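Putative glycoside hydrolase (Parabacteroides distasonis ATCC 8503, PDB 3GYC) probably hydrolyses glycosidic bonds in carbohydrates, as a cellulase-like member of the TIM-barrel glycoside hydrolases, although its substrate is not established. Local coordinates at residues R299-T304 against G338-V343; P16-M21 against I369-P374. One frame throughout, in Å; residues are numbered along the deposited sequence.

From the N terminus the chain enters the barrel sheet at once through strand 17-23. Contact 2 sets P16-M21 against I369-P374, the end of helix 360-371, and so closes a loop of 347 residues that holds the other seven strands of the barrel sheet. Contact 1 is nested inside that loop and closes a much shorter one of 33 residues, in which helix 321-337 carries the chain from strand 301-303 to strand 340-343. The two contacts meet because strands 340-343 and 17-23 are neighbours, where the last strand joins the first: V341 O lies 2.9 Å from R17 N and V343 O 3.0 Å from I19 N, both probable hydrogen bonds.

Contact 1 (R299-T304 against G338-V343); sequences RPLVTT and GMWVGV
A beta-alpha-beta unit of the TIM barrel supplies this contact: strands 301-303 and 340-343 run parallel, linked through helix 321-337. L301 N donates to M339 O at 2.9 Å, and T303 N to G342 O at 3.2 Å. Between these bonds lies a beta bulge, since L301 pairs with W340 but V302 with G342. L301 O there accepts V341 N at 2.8 Å, and a weak second bond from G342 N.

W340, L301 and T303 lie on the same face of the sheet. L301 CD1 sits 3.6 Å from the centroid of the W340 six-membered ring, only 6° off its normal, a CH-pi contact over the face. At the ring edge, W340 NE1 donates to T303 OG1 at 2.9 Å, nearly in the indole plane. A chi1 of -69° puts T303 OG1 beside its own backbone N, at the W340 edge; H233 O is its other partner. V341 is the extra residue of the bulge: V341 CG1 meets P300 CB at 3.6 Å while its CG2 packs on V302 CG2.

One edge bond and one methyl over the face thus probably restrain the indole's tilt, and its buried N-H is satisfied.

Contact 2 (P16-M21 against I369-P374); sequences PRAITM and IIRSSP
P16 turns the CB-CG-CD rim of its ring toward the end of helix 360-371, while A18, two residues on, directs its methyl at the same helix. The ring carbons face two backbone carbonyls: P16 CB and P16 CG each lie 3.5 Å from I370 O, and P16 CD approaches S373 O to 3.0 Å. These are van der Waals approaches of ring carbons to carbonyl oxygens, the last of them tight, with P16 set against the turn where the chain leaves the helix.

I370 reaches the strand with both branches. I370 CG2, anti to the backbone N, comes to 3.7 Å from R17 O and also meets A18 CA, whereas I370 CD1, at the end of the other branch, touches A18 CB at 4.0 Å.

This is the seam of the TIM barrel, where helix 360-371, which follows the eighth strand 340-343, packs against the first strand, 17-23; T331 of helix 321-337 also touches I370.

R371 runs alongside the start of the strand. R371 CG passes 3.6 Å from P16 O, CD lies near A18 CB, and the bend at chi3 (57°) leads on to the guanidinium, whose NH1 bonds G50 O. R17 departs on another course, its CB directed away from the helix and its guanidinium bonded to L393 O and N52 O and salt-bridged to D107. Beyond the helix end, S373 OG folds back to donate to I369 O at 2.6 Å, arriving 37° out of the carbonyl plane.

Contact 1 (R299-T304 against G338-V343)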
loop_
_atom_site.group_PDB
_atom_site.type_symbol
_atom_site.label_atom_id
_atom_site.label_comp_id
_atom_site.label_asym_id
_atom_site.label_seq_id
_atom_site.Cartn_x
_atom_site.Cartn_y
_atom_site.Cartn_z
ATOM N N ARG A 299 17.716 -3.005 -4.671
ATOM C CA ARG A 299 16.330 -3.448 -4.660
ATOM C C ARG A 299 15.415 -2.363 -5.183
ATOM O O ARG A 299 15.636 -1.181 -4.892
ATOM C CB ARG A 299 15.923 -3.832 -3.235
ATOM C CG ARG A 299 16.560 -5.101 -2.743
ATOM C CD ARG A 299 16.064 -6.292 -3.540
ATOM N NE ARG A 299 16.581 -7.561 -3.039
ATOM C CZ ARG A 299 17.775 -8.056 -3.333
ATOM N NH1 ARG A 299 18.632 -7.385 -4.096
ATOM N NH2 ARG A 299 18.119 -9.233 -2.849
ATOM N N PRO A 300 14.372 -2.752 -5.934
ATOM C CA PRO A 300 13.443 -1.751 -6.439
ATOM C C PRO A 300 12.508 -1.294 -5.342
ATOM O O PRO A 300 12.276 -2.020 -4.386
ATOM C CB PRO A 300 12.682 -2.463 -7.547
ATOM C CG PRO A 300 12.924 -3.896 -7.374
ATOM C CD PRO A 300 14.156 -4.079 -6.536
ATOM N N LEU A 301 12.014 -0.077 -5.470
ATOM C CA LEU A 301 11.105 0.483 -4.505
ATOM C C LEU A 301 9.723 0.718 -5.063
ATOM O O LEU A 301 9.548 1.076 -6.236
ATOM C CB LEU A 301 11.639 1.824 -3.994
ATOM C CG LEU A 301 12.850 1.770 -3.091
ATOM C CD1 LEU A 301 13.269 3.189 -2.679
ATOM C CD2 LEU A 301 12.552 0.895 -1.886
ATOM N N VAL A 302 8.731 0.501 -4.207
ATOM C CA VAL A 302 7.362 0.869 -4.505
ATOM C C VAL A 302 6.842 1.625 -3.272
ATOM O O VAL A 302 7.147 1.258 -2.152
ATOM C CB VAL A 302 6.409 -0.367 -4.810
ATOM C CG1 VAL A 302 4.936 0.111 -4.949
ATOM C CG2 VAL A 302 6.845 -1.129 -6.067
ATOM N N THR A 303 6.066 2.685 -3.468
ATOM C CA THR A 303 5.419 3.391 -2.367
ATOM C C THR A 303 3.970 3.613 -2.785
ATOM O O THR A 303 3.717 4.189 -3.847
ATOM C CB THR A 303 6.141 4.737 -1.974
ATOM O OG1 THR A 303 7.418 4.462 -1.368
ATOM C CG2 THR A 303 5.284 5.557 -0.961
ATOM N N THR A 304 3.008 3.106 -1.986
ATOM C CA THR A 304 1.582 3.276 -2.266
ATOM C C THR A 304 0.872 4.070 -1.170
ATOM O O THR A 304 -0.290 4.430 -1.326
ATOM C CB THR A 304 0.859 1.907 -2.439
ATOM O OG1 THR A 304 0.894 1.182 -1.203
ATOM C CG2 THR A 304 1.509 1.083 -3.584
ATOM N N GLY A 338 15.294 7.425 -9.477
ATOM C CA GLY A 338 15.502 6.234 -10.307
ATOM C C GLY A 338 15.325 4.908 -9.581
ATOM O O GLY A 338 15.404 3.851 -10.197
HETATM N N MSE A 339 15.078 4.943 -8.275
HETATM C CA MSE A 339 14.924 3.700 -7.513
HETATM C C MSE A 339 13.493 3.187 -7.432
HETATM O O MSE A 339 13.292 2.048 -7.038
HETATM C CB MSE A 339 15.509 3.872 -6.116
HETATM C CG MSE A 339 17.015 4.165 -6.134
HETATM SE SE MSE A 339 18.101 2.921 -7.046
HETATM C CE MSE A 339 17.206 1.290 -6.423
ATOM N N TRP A 340 12.504 4.002 -7.783
ATOM C CA TRP A 340 11.119 3.563 -7.680
ATOM C C TRP A 340 10.597 2.971 -8.986
ATOM O O TRP A 340 10.766 3.557 -10.036
ATOM C CB TRP A 340 10.220 4.720 -7.226
ATOM C CG TRP A 340 10.026 4.866 -5.721
ATOM C CD1 TRP A 340 8.969 4.404 -5.029
ATOM C CD2 TRP A 340 10.857 5.554 -4.776
ATOM N NE1 TRP A 340 9.084 4.704 -3.715
ATOM C CE2 TRP A 340 10.233 5.424 -3.521
ATOM C CE3 TRP A 340 12.071 6.253 -4.860
ATOM C CZ2 TRP A 340 10.766 5.957 -2.366
ATOM C CZ3 TRP A 340 12.598 6.798 -3.707
ATOM C CH2 TRP A 340 11.955 6.637 -2.471
ATOM N N VAL A 341 10.008 1.786 -8.910
ATOM C CA VAL A 341 9.389 1.121 -10.062
ATOM C C VAL A 341 7.865 1.277 -10.037
ATOM O O VAL A 341 7.193 1.060 -11.041
ATOM C CB VAL A 341 9.780 -0.403 -10.128
ATOM C CG1 VAL A 341 11.304 -0.557 -10.328
ATOM C CG2 VAL A 341 9.338 -1.133 -8.884
ATOM N N GLY A 342 7.343 1.663 -8.879
ATOM C CA GLY A 342 5.933 1.928 -8.662
ATOM C C GLY A 342 5.798 3.134 -7.740
ATOM O O GLY A 342 6.232 3.091 -6.588
ATOM N N VAL A 343 5.187 4.212 -8.231
ATOM C CA VAL A 343 5.034 5.418 -7.450
ATOM C C VAL A 343 3.583 5.866 -7.400
ATOM O O VAL A 343 2.960 5.877 -8.416
ATOM C CB VAL A 343 5.881 6.558 -8.051
ATOM C CG1 VAL A 343 5.826 7.791 -7.127
ATOM C CG2 VAL A 343 7.297 6.105 -8.291
#

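Contact 2 (P16-M21 against I369-P374)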
loop_
_atom_site.group_PDB
_atom_site.type_symbol
_atom_site.label_atom_id
_atom_site.label_comp_id
_atom_site.label_asym_id
_atom_site.label_seq_id
_atom_site.Cartn_x
_atom_site.Cartn_y
_atom_site.Cartn_z
ATOM N N PRO A 16 8.546 2.983 -15.203
ATOM C CA PRO A 16 7.870 2.746 -13.968
ATOM C C PRO A 16 6.348 2.787 -14.154
ATOM O O PRO A 16 5.851 3.359 -15.090
ATOM C CB PRO A 16 8.284 3.948 -13.109
ATOM C CG PRO A 16 9.582 4.324 -13.598
ATOM C CD PRO A 16 9.575 4.014 -15.074
ATOM N N ARG A 17 5.625 2.209 -13.215
ATOM C CA ARG A 17 4.182 2.289 -13.191
ATOM C C ARG A 17 3.673 3.296 -12.153
ATOM O O ARG A 17 4.245 3.459 -11.067
ATOM C CB ARG A 17 3.546 0.912 -12.972
ATOM C CG ARG A 17 3.783 0.036 -14.117
ATOM C CD ARG A 17 2.548 -0.656 -14.563
ATOM N NE ARG A 17 2.767 -1.432 -15.762
ATOM C CZ ARG A 17 1.790 -1.835 -16.577
ATOM N NH1 ARG A 17 0.515 -1.503 -16.343
ATOM N NH2 ARG A 17 2.088 -2.565 -17.631
ATOM N N ALA A 18 2.617 4.014 -12.526
ATOM C CA ALA A 18 1.956 4.955 -11.629
ATOM C C ALA A 18 0.846 4.138 -10.963
ATOM O O ALA A 18 -0.118 3.671 -11.606
ATOM C CB ALA A 18 1.399 6.179 -12.366
ATOM N N ILE A 19 1.013 3.964 -9.668
ATOM C CA ILE A 19 0.174 3.067 -8.840
ATOM C C ILE A 19 -0.710 3.808 -7.847
ATOM O O ILE A 19 -0.402 4.920 -7.438
ATOM C CB ILE A 19 1.095 1.978 -8.130
ATOM C CG1 ILE A 19 0.299 0.840 -7.502
ATOM C CG2 ILE A 19 2.046 2.586 -7.055
ATOM C CD1 ILE A 19 1.212 -0.413 -7.130
ATOM N N THR A 20 -1.855 3.213 -7.523
ATOM C CA THR A 20 -2.702 3.703 -6.472
ATOM C C THR A 20 -3.174 2.527 -5.551
ATOM O O THR A 20 -3.411 1.448 -6.035
ATOM C CB THR A 20 -3.934 4.422 -6.999
ATOM O OG1 THR A 20 -4.648 4.888 -5.875
ATOM C CG2 THR A 20 -4.895 3.488 -7.775
HETATM N N MSE A 21 -3.231 2.788 -4.252
HETATM C CA MSE A 21 -3.772 1.861 -3.263
HETATM C C MSE A 21 -5.302 1.960 -3.225
HETATM O O MSE A 21 -5.850 3.037 -2.891
HETATM C CB MSE A 21 -3.259 2.205 -1.877
HETATM C CG MSE A 21 -3.858 1.313 -0.813
HETATM SE SE MSE A 21 -3.600 2.066 0.907
HETATM C CE MSE A 21 -4.939 3.491 0.799
ATOM N N ILE A 369 5.056 12.227 -15.374
ATOM C CA ILE A 369 6.413 12.262 -14.836
ATOM C C ILE A 369 6.869 10.881 -14.344
ATOM O O ILE A 369 8.002 10.440 -14.623
ATOM C CB ILE A 369 6.519 13.286 -13.699
ATOM C CG1 ILE A 369 6.513 14.724 -14.259
ATOM C CG2 ILE A 369 7.801 13.053 -12.874
ATOM C CD1 ILE A 369 6.071 15.783 -13.220
ATOM N N ILE A 370 5.978 10.193 -13.629
ATOM C CA ILE A 370 6.287 8.893 -13.058
ATOM C C ILE A 370 6.606 7.896 -14.162
ATOM O O ILE A 370 7.646 7.240 -14.137
ATOM C CB ILE A 370 5.125 8.331 -12.269
ATOM C CG1 ILE A 370 4.933 9.070 -10.950
ATOM C CG2 ILE A 370 5.354 6.817 -12.003
ATOM C CD1 ILE A 370 3.507 8.869 -10.370
ATOM N N ARG A 371 5.712 7.819 -15.147
ATOM C CA ARG A 371 5.851 6.825 -16.208
ATOM C C ARG A 371 6.971 7.089 -17.233
ATOM O O ARG A 371 7.332 6.201 -17.987
ATOM C CB ARG A 371 4.501 6.605 -16.876
ATOM C CG ARG A 371 3.512 5.978 -15.881
ATOM C CD ARG A 371 2.105 5.998 -16.404
ATOM N NE ARG A 371 2.002 5.317 -17.681
ATOM C CZ ARG A 371 0.856 5.070 -18.310
ATOM N NH1 ARG A 371 -0.320 5.436 -17.789
ATOM N NH2 ARG A 371 0.886 4.424 -19.463
ATOM N N SER A 372 7.533 8.280 -17.214
ATOM C CA SER A 372 8.644 8.625 -18.093
ATOM C C SER A 372 9.941 8.774 -17.276
ATOM O O SER A 372 10.932 9.202 -17.813
ATOM C CB SER A 372 8.341 9.915 -18.843
ATOM O OG SER A 372 8.299 10.979 -17.924
ATOM N N SER A 373 9.938 8.438 -15.988
ATOM C CA SER A 373 11.173 8.501 -15.216
ATOM C C SER A 373 12.068 7.279 -15.521
ATOM O O SER A 373 11.614 6.154 -15.495
ATOM C CB SER A 373 10.883 8.610 -13.726
ATOM O OG SER A 373 10.226 9.835 -13.443
ATOM N N PRO A 374 13.338 7.513 -15.892
ATOM C CA PRO A 374 14.256 6.387 -16.096
ATOM C C PRO A 374 14.623 5.685 -14.788
ATOM O O PRO A 374 14.709 6.333 -13.749
ATOM C CB PRO A 374 15.497 7.062 -16.678
ATOM C CG PRO A 374 15.420 8.444 -16.256
ATOM C CD PRO A 374 13.995 8.807 -16.122
#